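PDB 6KWS: methylglyoxal reductase (NADPH-dependent) from Candida albicans SC5314, which probably reduces methylglyoxal at the expense of NADPH, as a member of the dihydroflavonol-4-reductase subfamily of NAD(P)-dependent epimerase/dehydratase enzymes. Local coordinates for residues S125-A137 with A141-W153. The protein carries 1 engineered substitution. Numbering follows the deposited sequence.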
loop_
_atom_site.group_PDB
_atom_site.type_symbol
_atom_site.label_atom_id
_atom_site.label_comp_id
_atom_site.label_asym_id
_atom_site.label_seq_id
_atom_site.Cartn_x
_atom_site.Cartn_y
_atom_site.Cartn_z
ATOM N N SER A 125 6.245 0.981 1.071
ATOM C CA SER A 125 6.364 1.341 2.470
ATOM C C SER A 125 5.030 1.935 2.916
ATOM O O SER A 125 3.971 1.393 2.579
ATOM C CB SER A 125 7.555 2.284 2.675
ATOM O OG SER A 125 7.819 2.452 4.056
ATOM N N SER A 126 5.057 3.052 3.638
ATOM C CA SER A 126 3.834 3.598 4.197
ATOM C C SER A 126 4.098 5.018 4.660
ATOM O O SER A 126 5.203 5.343 5.104
ATOM C CB SER A 126 3.313 2.759 5.374
ATOM O OG SER A 126 2.381 3.504 6.152
ATOM N N TYR A 127 3.062 5.857 4.550
ATOM C CA TYR A 127 3.091 7.159 5.198
ATOM C C TYR A 127 3.488 7.024 6.667
ATOM O O TYR A 127 4.088 7.941 7.241
ATOM C CB TYR A 127 1.711 7.820 5.056
ATOM C CG TYR A 127 1.589 9.197 5.679
ATOM C CD1 TYR A 127 2.427 10.241 5.279
ATOM C CD2 TYR A 127 0.644 9.453 6.664
ATOM C CE1 TYR A 127 2.325 11.498 5.844
ATOM C CE2 TYR A 127 0.524 10.716 7.237
ATOM C CZ TYR A 127 1.364 11.731 6.822
ATOM O OH TYR A 127 1.256 12.983 7.386
ATOM N N ALA A 128 3.166 5.890 7.287
ATOM C CA ALA A 128 3.540 5.677 8.673
ATOM C C ALA A 128 5.046 5.723 8.885
ATOM O O ALA A 128 5.487 5.955 10.012
ATOM C CB ALA A 128 2.995 4.337 9.167
ATOM N N ALA A 129 5.851 5.470 7.854
ATOM C CA ALA A 129 7.290 5.625 8.015
ATOM C C ALA A 129 7.731 7.069 7.844
ATOM O O ALA A 129 8.886 7.398 8.144
ATOM C CB ALA A 129 8.047 4.733 7.028
ATOM N N ILE A 130 6.838 7.940 7.389
ATOM C CA ILE A 130 7.167 9.340 7.186
ATOM C C ILE A 130 6.784 10.203 8.387
ATOM O O ILE A 130 7.530 11.107 8.763
ATOM C CB ILE A 130 6.499 9.854 5.898
ATOM C CG1 ILE A 130 7.047 9.105 4.679
ATOM C CG2 ILE A 130 6.757 11.321 5.773
ATOM C CD1 ILE A 130 6.690 9.744 3.334
ATOM N N SER A 131 5.636 9.957 9.020
ATOM C CA SER A 131 5.053 10.946 9.918
ATOM C C SER A 131 5.131 10.498 11.377
ATOM O O SER A 131 4.612 9.436 11.745
ATOM C CB SER A 131 3.613 11.258 9.516
ATOM O OG SER A 131 2.772 10.156 9.734
ATOM N N THR A 132 5.771 11.328 12.199
ATOM C CA THR A 132 5.730 11.173 13.648
ATOM C C THR A 132 4.356 11.604 14.166
ATOM O O THR A 132 3.827 12.641 13.747
ATOM C CB THR A 132 6.844 12.025 14.272
ATOM O OG1 THR A 132 8.092 11.732 13.625
ATOM C CG2 THR A 132 6.978 11.747 15.729
ATOM N N ALA A 133 3.772 10.807 15.069
ATOM C CA ALA A 133 2.423 11.101 15.550
ATOM C C ALA A 133 2.282 12.547 16.017
ATOM O O ALA A 133 1.300 13.223 15.686
ATOM C CB ALA A 133 2.033 10.139 16.673
ATOM N N SER A 134 3.257 13.049 16.787
ATOM C CA SER A 134 3.140 14.415 17.302
ATOM C C SER A 134 3.139 15.441 16.172
ATOM O O SER A 134 2.488 16.486 16.280
ATOM C CB SER A 134 4.273 14.720 18.274
ATOM O OG SER A 134 5.449 15.070 17.555
ATOM N N LYS A 135 3.853 15.164 15.082
ATOM C CA LYS A 135 3.856 16.091 13.959
ATOM C C LYS A 135 2.555 16.029 13.162
ATOM O O LYS A 135 2.009 17.076 12.788
ATOM C CB LYS A 135 5.046 15.812 13.043
ATOM C CG LYS A 135 5.799 17.055 12.719
ATOM C CD LYS A 135 6.021 17.221 11.253
ATOM C CE LYS A 135 7.511 17.174 10.973
ATOM N NZ LYS A 135 8.003 18.426 10.360
ATOM N N GLU A 136 2.052 14.818 12.889
ATOM C CA GLU A 136 0.822 14.662 12.113
ATOM C C GLU A 136 -0.354 15.378 12.772
ATOM O O GLU A 136 -1.269 15.854 12.082
ATOM C CB GLU A 136 0.516 13.170 11.933
ATOM C CG GLU A 136 -0.885 12.847 11.438
ATOM C CD GLU A 136 -0.976 12.812 9.917
ATOM O OE1 GLU A 136 -1.891 12.154 9.363
ATOM O OE2 GLU A 136 -0.125 13.453 9.270
ATOM N N ALA A 137 -0.334 15.490 14.097
ATOM C CA ALA A 137 -1.401 16.128 14.846
ATOM C C ALA A 137 -1.225 17.636 14.983
ATOM O O ALA A 137 -1.987 18.257 15.733
ATOM C CB ALA A 137 -1.508 15.495 16.236
ATOM N N ALA A 141 2.317 22.064 11.168
ATOM C CA ALA A 141 3.404 21.287 10.601
ATOM C C ALA A 141 3.229 21.063 9.091
ATOM O O ALA A 141 2.109 20.951 8.577
ATOM C CB ALA A 141 3.508 19.947 11.327
ATOM N N ILE A 142 4.364 21.008 8.381
ATOM C CA ILE A 142 4.441 20.518 7.004
ATOM C C ILE A 142 5.203 19.198 6.987
ATOM O O ILE A 142 6.257 19.082 7.623
ATOM C CB ILE A 142 5.141 21.519 6.081
ATOM C CG1 ILE A 142 4.365 22.825 6.007
ATOM C CG2 ILE A 142 5.252 20.926 4.706
ATOM C CD1 ILE A 142 5.021 23.836 5.101
ATOM N N ILE A 143 4.686 18.205 6.256
ATOM C CA ILE A 143 5.309 16.885 6.183
ATOM C C ILE A 143 5.608 16.531 4.732
ATOM O O ILE A 143 4.709 16.572 3.882
ATOM C CB ILE A 143 4.435 15.802 6.815
ATOM C CG1 ILE A 143 4.178 16.124 8.283
ATOM C CG2 ILE A 143 5.118 14.460 6.658
ATOM C CD1 ILE A 143 3.396 15.038 9.021
ATOM N N THR A 144 6.866 16.145 4.468
ATOM C CA THR A 144 7.409 15.880 3.132
ATOM C C THR A 144 8.110 14.524 3.110
ATOM O O THR A 144 8.229 13.838 4.128
ATOM C CB THR A 144 8.411 16.962 2.698
ATOM O OG1 THR A 144 9.615 16.817 3.470
ATOM C CG2 THR A 144 7.816 18.374 2.886
ATOM N N GLU A 145 8.621 14.164 1.932
ATOM C CA GLU A 145 9.315 12.894 1.759
ATOM C C GLU A 145 10.575 12.781 2.626
ATOM O O GLU A 145 11.068 11.665 2.844
ATOM C CB GLU A 145 9.668 12.710 0.284
ATOM C CG GLU A 145 8.477 12.750 -0.673
ATOM C CD GLU A 145 8.078 14.160 -1.141
ATOM O OE1 GLU A 145 7.196 14.263 -2.041
ATOM O OE2 GLU A 145 8.634 15.158 -0.617
ATOM N N LYS A 146 11.108 13.899 3.130
ATOM C CA LYS A 146 12.303 13.822 3.961
ATOM C C LYS A 146 12.002 13.496 5.407
ATOM O O LYS A 146 12.901 13.038 6.111
ATOM C CB LYS A 146 13.078 15.133 3.909
ATOM C CG LYS A 146 13.057 15.752 2.549
ATOM C CD LYS A 146 14.424 16.105 2.058
ATOM C CE LYS A 146 14.297 16.874 0.762
ATOM N NZ LYS A 146 15.601 17.287 0.196
ATOM N N ASP A 147 10.775 13.731 5.865
ATOM C CA ASP A 147 10.409 13.442 7.244
ATOM C C ASP A 147 10.387 11.938 7.509
ATOM O O ASP A 147 9.957 11.146 6.668
ATOM C CB ASP A 147 9.046 14.053 7.562
ATOM C CG ASP A 147 9.105 15.567 7.720
ATOM O OD1 ASP A 147 8.999 16.303 6.700
ATOM O OD2 ASP A 147 9.287 16.014 8.873
ATOM N N TRP A 148 10.854 11.546 8.688
ATOM C CA TRP A 148 10.819 10.159 9.127
ATOM C C TRP A 148 10.009 10.048 10.407
ATOM O O TRP A 148 10.048 10.943 11.255
ATOM C CB TRP A 148 12.232 9.610 9.364
ATOM C CG TRP A 148 12.854 9.093 8.134
ATOM C CD1 TRP A 148 13.527 9.807 7.184
ATOM C CD2 TRP A 148 12.837 7.737 7.685
ATOM N NE1 TRP A 148 13.938 8.972 6.167
ATOM C CE2 TRP A 148 13.533 7.694 6.453
ATOM C CE3 TRP A 148 12.301 6.553 8.203
ATOM C CZ2 TRP A 148 13.710 6.510 5.734
ATOM C CZ3 TRP A 148 12.483 5.372 7.487
ATOM C CH2 TRP A 148 13.184 5.362 6.267
ATOM N N ASN A 149 9.257 8.955 10.538
ATOM C CA ASN A 149 8.598 8.665 11.805
ATOM C C ASN A 149 9.685 8.499 12.863
ATOM O O ASN A 149 10.513 7.578 12.781
ATOM C CB ASN A 149 7.694 7.427 11.696
ATOM C CG ASN A 149 6.884 7.153 12.976
ATOM O OD1 ASN A 149 7.094 7.777 14.022
ATOM N ND2 ASN A 149 5.962 6.193 12.895
ATOM N N GLU A 150 9.721 9.394 13.848
ATOM C CA GLU A 150 10.830 9.316 14.789
ATOM C C GLU A 150 10.534 8.414 15.980
ATOM O O GLU A 150 11.269 8.459 16.969
ATOM C CB GLU A 150 11.258 10.734 15.238
ATOM C CG GLU A 150 11.985 11.501 14.108
ATOM C CD GLU A 150 13.376 10.929 13.756
ATOM O OE1 GLU A 150 14.396 11.299 14.413
ATOM O OE2 GLU A 150 13.425 10.065 12.843
ATOM N N ILE A 151 9.536 7.532 15.874
ATOM C CA ILE A 151 9.213 6.655 16.991
ATOM C C ILE A 151 10.407 5.756 17.296
ATOM O O ILE A 151 11.096 5.274 16.393
ATOM C CB ILE A 151 7.937 5.843 16.696
ATOM C CG1 ILE A 151 7.579 4.945 17.898
ATOM C CG2 ILE A 151 8.102 5.014 15.433
ATOM C CD1 ILE A 151 6.184 4.262 17.815
ATOM N N SER A 152 10.672 5.545 18.578
ATOM C CA SER A 152 11.724 4.621 18.976
ATOM C C SER A 152 11.274 3.158 18.903
ATOM O O SER A 152 10.085 2.823 18.951
ATOM C CB SER A 152 12.173 4.911 20.395
ATOM O OG SER A 152 11.166 4.513 21.292
ATOM N N TRP A 153 12.266 2.275 18.806
ATOM C CA TRP A 153 12.021 0.848 18.967
ATOM C C TRP A 153 11.288 0.571 20.265
ATOM O O TRP A 153 10.369 -0.251 20.311
ATOM C CB TRP A 153 13.354 0.096 18.940
ATOM C CG TRP A 153 13.247 -1.398 18.872
ATOM C CD1 TRP A 153 13.142 -2.263 19.924
ATOM C CD2 TRP A 153 13.283 -2.209 17.690
ATOM N NE1 TRP A 153 13.100 -3.562 19.471
ATOM C CE2 TRP A 153 13.187 -3.556 18.103
ATOM C CE3 TRP A 153 13.392 -1.930 16.323
ATOM C CZ2 TRP A 153 13.178 -4.616 17.197
ATOM C CZ3 TRP A 153 13.385 -2.989 15.425
ATOM C CH2 TRP A 153 13.276 -4.311 15.865
HETATM O O HOH W 1 5.225 8.364 15.816
#
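A141 meets K135 where the chain doubles back in this extended short-chain dehydrogenase/reductase with a Rossmann fold. The loop after strand 120-124 and short helix 133-136 pack against strand 142-143 and the loop that follows. The CB of A141 lies 3.7 Å from CD of K135. I142 gives its carbonyl oxygen to a weak bond from K135 NZ. The CB of I143 is directed toward 125-137. With chi1 at -60°, CG1 lies beside the backbone N and CG2 anti to it. CG2 touches I130 CG2 at 3.7 Å, while CD1 reaches S131 CB. The Y127 side chain crosses that of I143 at about a right angle. A type I turn, T144 to D147, comes next, and the T144 N-H donates to D147 OD1 from above the carboxylate plane. D147 OD2 forms a salt bridge with K135 NZ at 3.1 Å. W148 CA makes a CA-H...O contact with A129 O (3.5 Å), and R260 makes a cation-pi contact with the W148 ring. N149 bonds two successive carbonyls of the helically wound residues 127-130. Its backbone N-H reaches A129 O nearly straight (171°), but from above the carbonyl plane. Its CG is anti to the backbone N (chi1 -175°), and ND2 meets A128 O almost end-on to the C=O. The A128 side chain lies about 4 Å from that of K168, an NADPH-binding residue. N149 OD1 accepts from I151 N in an Asx turn, and a water links it to A133 N. E150 N donates to T132 OG1 at 2.9 Å.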